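Local coordinates for protein twin-arginine translocation pathway signal (Rhodoferax ferrireducens, PDB 5IM2) that probably captures aromatic carboxylates for a TRAP transporter, holding benzoate in the cleft between its two lobes, at residues F133-A138 with L165-P170; N137-S142 with L295-Q300; P124-F129 with R143-Y148; K190-T195 with A229-E234. One frame throughout, in Å; residues are numbered along the deposited sequence.

Interaction 1 (F133-A138 with L165-P170)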
loop_
_atom_site.group_PDB
_atom_site.type_symbol
_atom_site.label_atom_id
_atom_site.label_comp_id
_atom_site.label_asym_id
_atom_site.label_seq_id
_atom_site.Cartn_x
_atom_site.Cartn_y
_atom_site.Cartn_z
ATOM N N PHE A 133 0.413 -3.215 13.640
ATOM C CA PHE A 133 0.130 -2.079 14.536
ATOM C C PHE A 133 1.282 -1.061 14.541
ATOM O O PHE A 133 1.818 -0.681 15.596
ATOM C CB PHE A 133 -0.200 -2.589 15.939
ATOM C CG PHE A 133 -1.435 -3.450 15.965
ATOM C CD1 PHE A 133 -2.678 -2.874 15.931
ATOM C CD2 PHE A 133 -1.350 -4.827 15.972
ATOM C CE1 PHE A 133 -3.807 -3.624 15.918
ATOM C CE2 PHE A 133 -2.484 -5.595 15.965
ATOM C CZ PHE A 133 -3.729 -4.999 15.956
ATOM N N MET A 134 1.684 -0.643 13.331
ATOM C CA MET A 134 2.691 0.405 13.124
ATOM C C MET A 134 2.085 1.770 12.816
ATOM O O MET A 134 2.587 2.794 13.308
ATOM C CB MET A 134 3.637 0.035 11.980
ATOM C CG MET A 134 4.572 -1.102 12.249
ATOM S SD MET A 134 5.836 -0.677 13.469
ATOM C CE MET A 134 6.752 0.534 12.582
ATOM N N MET A 135 1.017 1.815 12.038
ATOM C CA MET A 135 0.545 3.081 11.483
ATOM C C MET A 135 -0.339 3.836 12.458
ATOM O O MET A 135 -1.117 3.259 13.209
ATOM C CB MET A 135 -0.232 2.821 10.190
ATOM C CG MET A 135 -0.915 4.049 9.614
ATOM S SD MET A 135 -1.820 3.749 8.083
ATOM C CE MET A 135 -2.694 2.346 8.531
ATOM N N THR A 136 -0.238 5.164 12.407
ATOM C CA THR A 136 -1.217 6.032 13.042
ATOM C C THR A 136 -2.294 6.372 12.000
ATOM O O THR A 136 -3.324 5.686 11.926
ATOM C CB THR A 136 -0.536 7.277 13.594
ATOM O OG1 THR A 136 0.231 7.889 12.566
ATOM C CG2 THR A 136 0.411 6.919 14.708
ATOM N N ASN A 137 -2.045 7.378 11.159
ATOM C CA ASN A 137 -2.865 7.631 9.970
ATOM C C ASN A 137 -1.989 7.583 8.718
ATOM O O ASN A 137 -0.761 7.655 8.795
ATOM C CB ASN A 137 -3.584 8.979 10.084
ATOM C CG ASN A 137 -2.642 10.121 10.155
ATOM O OD1 ASN A 137 -2.120 10.520 9.146
ATOM N ND2 ASN A 137 -2.416 10.674 11.363
ATOM N N ALA A 138 -2.617 7.410 7.555
ATOM C CA ALA A 138 -1.844 7.204 6.329
ATOM C C ALA A 138 -0.998 8.417 5.948
ATOM O O ALA A 138 0.112 8.251 5.436
ATOM C CB ALA A 138 -2.770 6.818 5.179
ATOM N N LEU A 165 6.558 7.814 -1.814
ATOM C CA LEU A 165 6.384 6.599 -1.019
ATOM C C LEU A 165 5.204 6.815 -0.083
ATOM O O LEU A 165 5.094 7.892 0.505
ATOM C CB LEU A 165 7.637 6.287 -0.182
ATOM C CG LEU A 165 8.839 5.849 -0.987
ATOM C CD1 LEU A 165 10.094 6.171 -0.182
ATOM C CD2 LEU A 165 8.745 4.347 -1.328
ATOM N N GLN A 166 4.321 5.826 0.069
ATOM C CA GLN A 166 3.116 6.039 0.869
ATOM C C GLN A 166 2.494 4.711 1.282
ATOM O O GLN A 166 2.931 3.632 0.864
ATOM C CB GLN A 166 2.115 6.924 0.112
ATOM C CG GLN A 166 1.875 6.525 -1.341
ATOM C CD GLN A 166 0.451 6.109 -1.669
ATOM O OE1 GLN A 166 0.074 6.083 -2.818
ATOM N NE2 GLN A 166 -0.311 5.743 -0.686
ATOM N N VAL A 167 1.541 4.815 2.202
ATOM C CA VAL A 167 0.778 3.686 2.721
ATOM C C VAL A 167 -0.705 3.977 2.508
ATOM O O VAL A 167 -1.092 5.107 2.192
ATOM C CB VAL A 167 1.071 3.398 4.202
ATOM C CG1 VAL A 167 2.562 3.145 4.383
ATOM C CG2 VAL A 167 0.552 4.550 5.082
ATOM N N HIS A 168 -1.540 2.947 2.673
ATOM C CA HIS A 168 -2.983 3.126 2.636
ATOM C C HIS A 168 -3.593 3.184 4.053
ATOM O O HIS A 168 -2.894 3.186 5.064
ATOM C CB HIS A 168 -3.642 2.069 1.720
ATOM C CG HIS A 168 -3.495 0.622 2.135
ATOM N ND1 HIS A 168 -3.879 0.135 3.373
ATOM C CD2 HIS A 168 -3.083 -0.458 1.424
ATOM C CE1 HIS A 168 -3.655 -1.173 3.418
ATOM N NE2 HIS A 168 -3.206 -1.567 2.237
ATOM N N GLY A 169 -4.938 3.315 4.113
ATOM C CA GLY A 169 -5.634 3.354 5.375
ATOM C C GLY A 169 -5.602 2.009 6.087
ATOM O O GLY A 169 -5.062 1.019 5.588
ATOM N N PRO A 170 -6.188 1.960 7.278
ATOM C CA PRO A 170 -6.102 0.723 8.072
ATOM C C PRO A 170 -6.703 -0.475 7.355
ATOM O O PRO A 170 -7.767 -0.395 6.734
ATOM C CB PRO A 170 -6.880 1.064 9.344
ATOM C CG PRO A 170 -6.827 2.580 9.423
ATOM C CD PRO A 170 -6.848 3.052 8.005
#

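Interaction 2 (N137-S142 with L295-Q300)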
loop_
_atom_site.group_PDB
_atom_site.type_symbol
_atom_site.label_atom_id
_atom_site.label_comp_id
_atom_site.label_asym_id
_atom_site.label_seq_id
_atom_site.Cartn_x
_atom_site.Cartn_y
_atom_site.Cartn_z
ATOM N N ASN A 137 -2.045 7.378 11.159
ATOM C CA ASN A 137 -2.865 7.631 9.970
ATOM C C ASN A 137 -1.989 7.583 8.718
ATOM O O ASN A 137 -0.761 7.655 8.795
ATOM C CB ASN A 137 -3.584 8.979 10.084
ATOM C CG ASN A 137 -2.642 10.121 10.155
ATOM O OD1 ASN A 137 -2.120 10.520 9.146
ATOM N ND2 ASN A 137 -2.416 10.674 11.363
ATOM N N ALA A 138 -2.617 7.410 7.555
ATOM C CA ALA A 138 -1.844 7.204 6.329
ATOM C C ALA A 138 -0.998 8.417 5.948
ATOM O O ALA A 138 0.112 8.251 5.436
ATOM C CB ALA A 138 -2.770 6.818 5.179
ATOM N N GLU A 139 -1.508 9.642 6.144
ATOM C CA GLU A 139 -0.707 10.815 5.797
ATOM C C GLU A 139 0.585 10.844 6.606
ATOM O O GLU A 139 1.682 10.957 6.050
ATOM C CB GLU A 139 -1.491 12.112 6.016
ATOM C CG GLU A 139 -0.707 13.347 5.650
ATOM C CD GLU A 139 -1.452 14.614 6.010
ATOM O OE1 GLU A 139 -2.592 14.513 6.545
ATOM O OE2 GLU A 139 -0.875 15.709 5.797
ATOM N N ALA A 140 0.467 10.741 7.924
ATOM C CA ALA A 140 1.648 10.770 8.787
ATOM C C ALA A 140 2.595 9.617 8.490
ATOM O O ALA A 140 3.816 9.812 8.366
ATOM C CB ALA A 140 1.190 10.772 10.248
ATOM N N THR A 141 2.052 8.406 8.361
ATOM C CA THR A 141 2.881 7.225 8.125
ATOM C C THR A 141 3.535 7.257 6.748
ATOM O O THR A 141 4.649 6.740 6.569
ATOM C CB THR A 141 2.023 5.977 8.330
ATOM O OG1 THR A 141 1.418 6.065 9.631
ATOM C CG2 THR A 141 2.855 4.715 8.284
ATOM N N SER A 142 2.833 7.811 5.740
ATOM C CA SER A 142 3.458 8.025 4.439
ATOM C C SER A 142 4.634 8.987 4.525
ATOM O O SER A 142 5.653 8.790 3.858
ATOM C CB SER A 142 2.435 8.583 3.445
ATOM O OG SER A 142 1.423 7.617 3.162
ATOM N N LEU A 295 -0.546 11.734 -1.048
ATOM C CA LEU A 295 -1.042 10.473 -1.591
ATOM C C LEU A 295 -1.674 9.614 -0.507
ATOM O O LEU A 295 -2.754 9.039 -0.702
ATOM C CB LEU A 295 0.089 9.712 -2.290
ATOM C CG LEU A 295 0.556 10.287 -3.616
ATOM C CD1 LEU A 295 1.831 9.627 -4.106
ATOM C CD2 LEU A 295 -0.549 10.077 -4.664
ATOM N N GLY A 296 -0.980 9.443 0.623
ATOM C CA GLY A 296 -1.553 8.685 1.722
ATOM C C GLY A 296 -2.843 9.295 2.248
ATOM O O GLY A 296 -3.807 8.586 2.522
ATOM N N ARG A 297 -2.879 10.624 2.411
ATOM C CA ARG A 297 -4.080 11.264 2.916
ATOM C C ARG A 297 -5.280 10.951 2.014
ATOM O O ARG A 297 -6.369 10.604 2.496
ATOM C CB ARG A 297 -3.862 12.774 3.025
ATOM C CG ARG A 297 -4.979 13.457 3.704
ATOM C CD ARG A 297 -4.840 14.968 3.842
ATOM N NE ARG A 297 -6.065 15.437 4.476
ATOM C CZ ARG A 297 -6.201 15.799 5.748
ATOM N NH1 ARG A 297 -5.162 15.845 6.585
ATOM N NH2 ARG A 297 -7.403 16.165 6.176
ATOM N N VAL A 298 -5.086 11.069 0.701
ATOM C CA VAL A 298 -6.178 10.874 -0.264
ATOM C C VAL A 298 -6.602 9.411 -0.303
ATOM O O VAL A 298 -7.804 9.098 -0.390
ATOM C CB VAL A 298 -5.755 11.393 -1.647
ATOM C CG1 VAL A 298 -6.799 11.047 -2.689
ATOM C CG2 VAL A 298 -5.554 12.914 -1.584
ATOM N N GLN A 299 -5.641 8.488 -0.206
ATOM C CA GLN A 299 -6.010 7.072 -0.207
ATOM C C GLN A 299 -6.886 6.747 1.004
ATOM O O GLN A 299 -7.928 6.083 0.888
ATOM C CB GLN A 299 -4.783 6.183 -0.245
ATOM C CG GLN A 299 -5.149 4.735 -0.737
ATOM C CD GLN A 299 -3.959 3.945 -1.209
ATOM O OE1 GLN A 299 -2.817 4.350 -1.076
ATOM N NE2 GLN A 299 -4.235 2.784 -1.734
ATOM N N GLN A 300 -6.504 7.236 2.172
ATOM C CA GLN A 300 -7.334 6.991 3.350
ATOM C C GLN A 300 -8.651 7.759 3.287
ATOM O O GLN A 300 -9.659 7.309 3.853
ATOM C CB GLN A 300 -6.549 7.334 4.628
ATOM C CG GLN A 300 -7.335 7.048 5.899
ATOM C CD GLN A 300 -6.521 7.023 7.166
ATOM O OE1 GLN A 300 -5.376 7.460 7.199
ATOM N NE2 GLN A 300 -7.133 6.556 8.244
HETATM O O HOH W 1 -4.432 10.134 6.579
#

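Interaction 3 (P124-F129 with R143-Y148)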
loop_
_atom_site.group_PDB
_atom_site.type_symbol
_atom_site.label_atom_id
_atom_site.label_comp_id
_atom_site.label_asym_id
_atom_site.label_seq_id
_atom_site.Cartn_x
_atom_site.Cartn_y
_atom_site.Cartn_z
ATOM N N PRO A 124 13.302 -5.422 1.204
ATOM C CA PRO A 124 13.067 -5.854 2.584
ATOM C C PRO A 124 12.946 -4.722 3.579
ATOM O O PRO A 124 12.191 -4.862 4.544
ATOM C CB PRO A 124 14.286 -6.728 2.883
ATOM C CG PRO A 124 15.347 -6.257 1.955
ATOM C CD PRO A 124 14.611 -5.863 0.700
ATOM N N ARG A 125 13.664 -3.612 3.415
ATOM C CA ARG A 125 13.673 -2.641 4.512
ATOM C C ARG A 125 12.398 -1.793 4.589
ATOM O O ARG A 125 12.000 -1.369 5.686
ATOM C CB ARG A 125 14.898 -1.742 4.389
ATOM C CG ARG A 125 16.180 -2.430 4.725
ATOM C CD ARG A 125 17.372 -1.631 4.295
ATOM N NE ARG A 125 17.595 -1.778 2.874
ATOM C CZ ARG A 125 18.674 -1.339 2.232
ATOM N NH1 ARG A 125 19.631 -0.681 2.879
ATOM N NH2 ARG A 125 18.785 -1.545 0.932
ATOM N N ILE A 126 11.731 -1.529 3.458
ATOM C CA ILE A 126 10.522 -0.721 3.510
ATOM C C ILE A 126 9.388 -1.467 4.208
ATOM O O ILE A 126 8.396 -0.858 4.640
ATOM C CB ILE A 126 10.109 -0.279 2.094
ATOM C CG1 ILE A 126 9.063 0.819 2.200
ATOM C CG2 ILE A 126 9.591 -1.429 1.268
ATOM C CD1 ILE A 126 8.545 1.312 0.836
ATOM N N GLU A 127 9.530 -2.789 4.344
ATOM C CA GLU A 127 8.510 -3.634 4.952
ATOM C C GLU A 127 8.246 -3.326 6.422
ATOM O O GLU A 127 7.264 -3.828 6.967
ATOM C CB GLU A 127 8.909 -5.112 4.885
ATOM C CG GLU A 127 8.981 -5.779 3.555
ATOM C CD GLU A 127 9.467 -7.239 3.702
ATOM O OE1 GLU A 127 10.173 -7.583 4.707
ATOM O OE2 GLU A 127 9.154 -8.047 2.815
ATOM N N VAL A 128 9.096 -2.532 7.077
ATOM C CA VAL A 128 8.889 -2.194 8.477
ATOM C C VAL A 128 7.504 -1.565 8.665
ATOM O O VAL A 128 6.878 -1.695 9.726
ATOM C CB VAL A 128 10.037 -1.277 8.952
ATOM C CG1 VAL A 128 9.966 0.099 8.303
ATOM C CG2 VAL A 128 10.065 -1.205 10.470
ATOM N N PHE A 129 7.009 -0.870 7.648
ATOM C CA PHE A 129 5.731 -0.159 7.767
ATOM C C PHE A 129 4.527 -1.063 7.625
ATOM O O PHE A 129 3.399 -0.636 7.936
ATOM C CB PHE A 129 5.679 0.968 6.732
ATOM C CG PHE A 129 6.617 2.072 7.067
ATOM C CD1 PHE A 129 6.305 2.984 8.063
ATOM C CD2 PHE A 129 7.883 2.137 6.484
ATOM C CE1 PHE A 129 7.201 3.944 8.430
ATOM C CE2 PHE A 129 8.786 3.108 6.848
ATOM C CZ PHE A 129 8.461 4.001 7.825
ATOM N N ARG A 143 4.479 10.089 5.262
ATOM C CA ARG A 143 5.596 11.015 5.411
ATOM C C ARG A 143 6.774 10.314 6.068
ATOM O O ARG A 143 7.925 10.492 5.663
ATOM C CB ARG A 143 5.172 12.220 6.239
ATOM C CG ARG A 143 4.201 13.105 5.546
ATOM C CD ARG A 143 3.577 14.139 6.511
ATOM N NE ARG A 143 4.562 15.050 7.079
ATOM C CZ ARG A 143 4.847 16.253 6.601
ATOM N NH1 ARG A 143 4.227 16.715 5.527
ATOM N NH2 ARG A 143 5.782 16.994 7.201
ATOM N N ALA A 144 6.494 9.528 7.100
ATOM C CA ALA A 144 7.531 8.749 7.780
ATOM C C ALA A 144 8.227 7.785 6.837
ATOM O O ALA A 144 9.444 7.604 6.916
ATOM C CB ALA A 144 6.913 7.992 8.961
ATOM N N CYS A 145 7.467 7.143 5.948
ATOM C CA CYS A 145 8.047 6.221 4.976
ATOM C C CYS A 145 9.025 6.941 4.061
ATOM O O CYS A 145 10.135 6.451 3.810
ATOM C CB CYS A 145 6.927 5.558 4.168
ATOM S SG CYS A 145 7.465 4.176 3.146
ATOM N N TRP A 146 8.637 8.112 3.555
ATOM C CA TRP A 146 9.544 8.882 2.703
ATOM C C TRP A 146 10.874 9.152 3.412
ATOM O O TRP A 146 11.962 8.843 2.884
ATOM C CB TRP A 146 8.906 10.208 2.268
ATOM C CG TRP A 146 9.930 11.009 1.521
ATOM C CD1 TRP A 146 10.768 11.986 2.028
ATOM C CD2 TRP A 146 10.283 10.868 0.143
ATOM N NE1 TRP A 146 11.592 12.463 1.040
ATOM C CE2 TRP A 146 11.327 11.787 -0.124
ATOM C CE3 TRP A 146 9.806 10.076 -0.902
ATOM C CZ2 TRP A 146 11.900 11.904 -1.368
ATOM C CZ3 TRP A 146 10.385 10.206 -2.149
ATOM C CH2 TRP A 146 11.406 11.117 -2.373
ATOM N N GLU A 147 10.798 9.715 4.619
ATOM C CA GLU A 147 12.000 10.097 5.353
ATOM C C GLU A 147 12.841 8.883 5.728
ATOM O O GLU A 147 14.072 8.911 5.607
ATOM C CB GLU A 147 11.636 10.899 6.600
ATOM C CG GLU A 147 12.872 11.337 7.363
ATOM C CD GLU A 147 12.617 12.342 8.489
ATOM O OE1 GLU A 147 11.491 12.850 8.648
ATOM O OE2 GLU A 147 13.580 12.623 9.223
ATOM N N TYR A 148 12.192 7.797 6.134
ATOM C CA TYR A 148 12.898 6.542 6.414
ATOM C C TYR A 148 13.719 6.062 5.214
ATOM O O TYR A 148 14.898 5.709 5.342
ATOM C CB TYR A 148 11.871 5.486 6.827
ATOM C CG TYR A 148 12.360 4.068 7.069
ATOM C CD1 TYR A 148 12.414 3.168 6.018
ATOM C CD2 TYR A 148 12.687 3.622 8.328
ATOM C CE1 TYR A 148 12.821 1.838 6.201
ATOM C CE2 TYR A 148 13.092 2.283 8.537
ATOM C CZ TYR A 148 13.129 1.400 7.454
ATOM O OH TYR A 148 13.486 0.075 7.594
#

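Interaction 4 (K190-T195 with A229-E234). With BEZ (benzoic acid), chain B.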
loop_
_atom_site.group_PDB
_atom_site.type_symbol
_atom_site.label_atom_id
_atom_site.label_comp_id
_atom_site.label_asym_id
_atom_site.label_seq_id
_atom_site.Cartn_x
_atom_site.Cartn_y
_atom_site.Cartn_z
ATOM N N LYS A 190 -8.791 -19.488 4.424
ATOM C CA LYS A 190 -7.871 -19.076 3.368
ATOM C C LYS A 190 -8.036 -17.579 3.140
ATOM O O LYS A 190 -9.036 -17.143 2.573
ATOM C CB LYS A 190 -8.143 -19.863 2.087
ATOM C CG LYS A 190 -7.743 -21.321 2.145
ATOM C CD LYS A 190 -8.177 -22.058 0.896
ATOM C CE LYS A 190 -9.705 -21.990 0.673
ATOM N NZ LYS A 190 -10.200 -22.927 -0.393
ATOM N N MET A 191 -7.049 -16.792 3.579
ATOM C CA MET A 191 -7.117 -15.333 3.598
ATOM C C MET A 191 -6.020 -14.732 2.735
ATOM O O MET A 191 -4.838 -15.007 2.946
ATOM C CB MET A 191 -6.980 -14.815 5.027
ATOM C CG MET A 191 -8.159 -15.178 5.914
ATOM S SD MET A 191 -9.744 -14.423 5.411
ATOM C CE MET A 191 -9.363 -12.688 5.654
ATOM N N ARG A 192 -6.410 -13.836 1.832
ATOM C CA ARG A 192 -5.455 -13.131 0.979
ATOM C C ARG A 192 -4.781 -11.976 1.714
ATOM O O ARG A 192 -5.436 -11.195 2.424
ATOM C CB ARG A 192 -6.158 -12.586 -0.270
ATOM C CG ARG A 192 -5.278 -11.785 -1.200
ATOM C CD ARG A 192 -5.230 -10.278 -0.837
ATOM N NE ARG A 192 -4.392 -9.563 -1.783
ATOM C CZ ARG A 192 -4.177 -8.249 -1.759
ATOM N NH1 ARG A 192 -4.738 -7.474 -0.815
ATOM N NH2 ARG A 192 -3.398 -7.720 -2.676
ATOM N N GLY A 193 -3.471 -11.846 1.489
ATOM C CA GLY A 193 -2.752 -10.634 1.818
ATOM C C GLY A 193 -1.919 -10.168 0.639
ATOM O O GLY A 193 -1.609 -10.934 -0.282
ATOM N N PRO A 194 -1.498 -8.902 0.666
ATOM C CA PRO A 194 -0.785 -8.333 -0.480
ATOM C C PRO A 194 0.721 -8.603 -0.520
ATOM O O PRO A 194 1.304 -8.592 -1.609
ATOM C CB PRO A 194 -1.065 -6.830 -0.330
ATOM C CG PRO A 194 -1.220 -6.630 1.184
ATOM C CD PRO A 194 -1.915 -7.886 1.642
ATOM N N THR A 195 1.347 -8.820 0.642
ATOM C CA THR A 195 2.796 -8.925 0.747
ATOM C C THR A 195 3.157 -9.984 1.791
ATOM O O THR A 195 2.340 -10.329 2.641
ATOM C CB THR A 195 3.398 -7.609 1.178
ATOM O OG1 THR A 195 2.999 -7.382 2.537
ATOM C CG2 THR A 195 2.917 -6.464 0.293
ATOM N N ALA A 229 -10.275 -11.689 2.237
ATOM C CA ALA A 229 -9.142 -10.872 1.832
ATOM C C ALA A 229 -8.931 -9.756 2.833
ATOM O O ALA A 229 -9.889 -9.192 3.370
ATOM C CB ALA A 229 -9.336 -10.242 0.448
ATOM N N ALA A 230 -7.666 -9.411 3.021
ATOM C CA ALA A 230 -7.285 -8.218 3.756
ATOM C C ALA A 230 -7.135 -7.085 2.742
ATOM O O ALA A 230 -6.347 -7.200 1.809
ATOM C CB ALA A 230 -5.976 -8.470 4.504
ATOM N N LEU A 231 -7.917 -6.017 2.905
ATOM C CA LEU A 231 -7.862 -4.828 2.054
ATOM C C LEU A 231 -8.251 -3.633 2.903
ATOM O O LEU A 231 -9.112 -3.769 3.778
ATOM C CB LEU A 231 -8.843 -4.883 0.885
ATOM C CG LEU A 231 -8.697 -5.964 -0.162
ATOM C CD1 LEU A 231 -9.966 -6.123 -0.988
ATOM C CD2 LEU A 231 -7.514 -5.591 -1.002
ATOM N N PRO A 232 -7.754 -2.436 2.591
ATOM C CA PRO A 232 -8.386 -1.236 3.149
ATOM C C PRO A 232 -9.740 -0.994 2.483
ATOM O O PRO A 232 -10.027 -1.503 1.398
ATOM C CB PRO A 232 -7.397 -0.126 2.806
ATOM C CG PRO A 232 -6.835 -0.583 1.491
ATOM C CD PRO A 232 -6.707 -2.087 1.609
ATOM N N TRP A 233 -10.550 -0.145 3.126
ATOM C CA TRP A 233 -11.898 0.131 2.651
ATOM C C TRP A 233 -11.903 0.789 1.283
ATOM O O TRP A 233 -12.796 0.521 0.470
ATOM C CB TRP A 233 -12.645 1.038 3.639
ATOM C CG TRP A 233 -13.418 0.323 4.708
ATOM C CD1 TRP A 233 -13.267 0.459 6.052
ATOM C CD2 TRP A 233 -14.466 -0.641 4.520
ATOM N NE1 TRP A 233 -14.143 -0.361 6.720
ATOM C CE2 TRP A 233 -14.890 -1.052 5.804
ATOM C CE3 TRP A 233 -15.068 -1.208 3.398
ATOM C CZ2 TRP A 233 -15.917 -1.976 5.994
ATOM C CZ3 TRP A 233 -16.079 -2.129 3.586
ATOM C CH2 TRP A 233 -16.493 -2.501 4.882
ATOM N N GLU A 234 -10.921 1.655 1.007
ATOM C CA GLU A 234 -11.044 2.551 -0.130
ATOM C C GLU A 234 -11.066 1.785 -1.458
ATOM O O GLU A 234 -11.729 2.228 -2.411
ATOM C CB GLU A 234 -9.920 3.599 -0.102
ATOM C CG GLU A 234 -8.529 3.058 -0.268
ATOM C CD GLU A 234 -8.071 2.875 -1.719
ATOM O OE1 GLU A 234 -8.663 3.486 -2.658
ATOM O OE2 GLU A 234 -7.101 2.094 -1.888
HETATM C C BEZ B . -3.734 -4.351 -2.104
HETATM O O1 BEZ B . -4.056 -4.815 -0.973
HETATM O O2 BEZ B . -3.122 -5.084 -2.917
HETATM C C1 BEZ B . -4.114 -2.950 -2.477
HETATM C C2 BEZ B . -3.742 -2.439 -3.718
HETATM C C3 BEZ B . -4.135 -1.143 -4.055
HETATM C C4 BEZ B . -4.858 -0.383 -3.152
HETATM C C5 BEZ B . -5.203 -0.886 -1.912
HETATM C C6 BEZ B . -4.824 -2.189 -1.570
#

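Interaction 1 (F133-A138 with L165-P170)
The interlobe connection that carries the chain from strand 161-167 of one sheet to strand 171-175 of the other is backed by Met-135 and Ala-138, at the entrance to helix 138-152. Met-135 comes alongside Val-167, the two side chains sliding past each other in opposite directions, with SD 3.9 Å from Val-167 CG2. A straight chain as far as SD (chi2 180°) and a turn at chi3 (48°) lay the terminal CE against the linker backbone, 3.7 Å from Pro-170 N. The unbranched, flexible methionine follows the bend of the connection, its SD 3.3 Å from His-168 O. Ala-138, small enough for the first turn of a helix to sit close, meets the same backbone turn and Val-167: its CB is 4.0 Å from Val-167 CG2 and 3.6 Å from His-168 O. That carbonyl lies among apolar atoms but accepts a hydrogen bond from Thr-260. On the far side of the linker, His-168 ND1 donates to Gly-169 O (2.7 Å) in the carbonyl plane, on a lone pair, which fixes the rotation of the imidazole beside the benzoate. Such a strand connection, passing between lobes and lining the ligand cleft, is characteristic of two-lobed periplasmic solute-binding proteins.

Interaction 2 (N137-S142 with L295-Q300)
Gln-300 reaches from helix 289-301 to the start of helix 138-152, where its OE1 accepts a nearly straight hydrogen bond from Ala-138 N (2.8 Å, 172°). The first turn of a helix has N-H groups with no helical carbonyl four residues earlier to accept them, and here three are met in three ways. Ala-138 N uses the neighbouring helix, and Glu-139 N donates to a water (3.0 Å) that also bonds to Gln-300 OE1. Ala-140 N is capped by Asn-137 OD1 (2.9 Å), a short amide suited to the N-cap; chi1 of 63° swings it back over the turn, and its ND2 is taken by Ala-368 O. Asn-137 O in turn receives both the N and the OG1 of Thr-141. Ser-142 OG gives its proton to Ala-138 O (2.7 Å) and accepts from Val-167 N, so a buried hydroxyl is satisfied both ways while lying 3.5 Å from Gly-296 CA. Ala-138 CB rests 3.4 Å from Gly-296 O. At the outer margin Glu-139 and Arg-297 run side by side, and Arg-297 NH1 forms a salt bridge with Glu-139 OE1 on its syn side (2.9 Å), the carboxylate and guanidinium planes 79° apart. The arrangement joins an asparagine N-cap to close, nearly antiparallel helix packing, the segment axes 7.4 Å apart, which Gly-296 permits.

Interaction 3 (P124-F129 with R143-Y148)
Phe-129 turns its edge to the face of Tyr-148 in a T-shaped pair, the ring centroids 5.2 Å apart and the planes at 85°. Phe-129 CE2 sits over the tyrosine ring toward its rim, and Val-128 CG1 lies over the same face, in CH-pi contact 4.0 Å from the Tyr-148 ring centroid. Two neighbouring residues thus share one aromatic surface, Val-128 near the phenol end and Phe-129 near the root. The phenylalanine ring has Tyr-148 CB at its edge and Cys-145 CB over one face, 4.2 Å from the Phe-129 centroid. Cys-145 SG approaches that ring obliquely and also touches Ile-126 CD1 at 3.8 Å; a slim, polarisable sulfur suits a place between a ring and a branched chain. These contacts dock a 3-10 segment that includes residues 126-129 on the buried flank of helix 138-152, with Leu-165 of strand 161-167 touching both Ile-126 and Cys-145. The backbone bonds within residues 124-129 are weak. Tyr-148, its CG anti to the backbone N (chi1 176°), stretches across to the start of the 3-10 segment, where its OH donates to Arg-125 O (2.8 Å) from above the carbonyl plane. Tyrosine suits this spot because its ring packs as a hydrocarbon while its tip serves a buried carbonyl. The Arg-125 guanidinium turns elsewhere, to salt bridges with Asp-155 and Glu-156.

Interaction 4 (K190-T195 with A229-E234)
Arg-192 and Ala-229 form the tight part of this contact, a parallel beta bridge with CA atoms 4.4 Å apart and CB atoms 4.0 Å apart on the same face of the sheet. Ala-230 N donates to Arg-192 O (2.9 Å, 164°), and the small side chain of Ala-229 lets Arg-192 CB pack beside it on this face. Met-191, folded at chi2 and chi3, brings its CE against Ala-229 N. Beyond the bridge the pairing loosens: the short strands diverge by 35°, and Pro-194 CD comes no nearer than 4.5 Å to Ala-230 O. Strands 190-193 and 228-232 are parallel neighbours in the six-stranded sheet, and where they separate, Arg-192 and Leu-231 help line the benzoate pocket, with an arginine facing the carboxylate as in other DctP-type TRAP binding proteins. A bend at chi2 (-88°) turns the guanidinium toward Ala-230 and the ligand. Arg-192 NH1 makes a bent bond to Ala-230 O (3.1 Å), in the guanidinium plane. Arg-192 NH1 also bonds to benzoate O1 (2.7 Å) and Arg-192 NH2 to benzoate O2 (2.7 Å), a bidentate pair of nearly straight hydrogen bonds. Met-212 O takes another N-H of NH2, Pro-194 CA lies over one face of the guanidinium, and Tyr-118 OH also bonds to the ligand. Leu-231 CD2 packs 3.4 Å from Arg-192 NH1, and at the ring of the ligand Pro-232 CD lies against C6.

How the interactions relate
Helix 138-152 is common to interactions 1, 2 and 3: its first turn serves 1 and 2, which share Asn-137 and Ala-138, and its next turns serve 3. Interactions 1, 3 and 4 are buried, whereas interaction 2 runs from the interior out to a salt bridge near the surface. Their chemistry follows: 1 is apolar packing on backbone, 3 is aromatic with one hydroxyl bond, 2 is mainly polar capping, and 4 combines strand pairing with a charged grip on the ligand. A polar chain joins three of them, Gln-166 bonding to Gln-299 and Gln-299 to Glu-234, while His-168 packs on Pro-232. Interaction 3 lies away from the pocket and does not touch interaction 4.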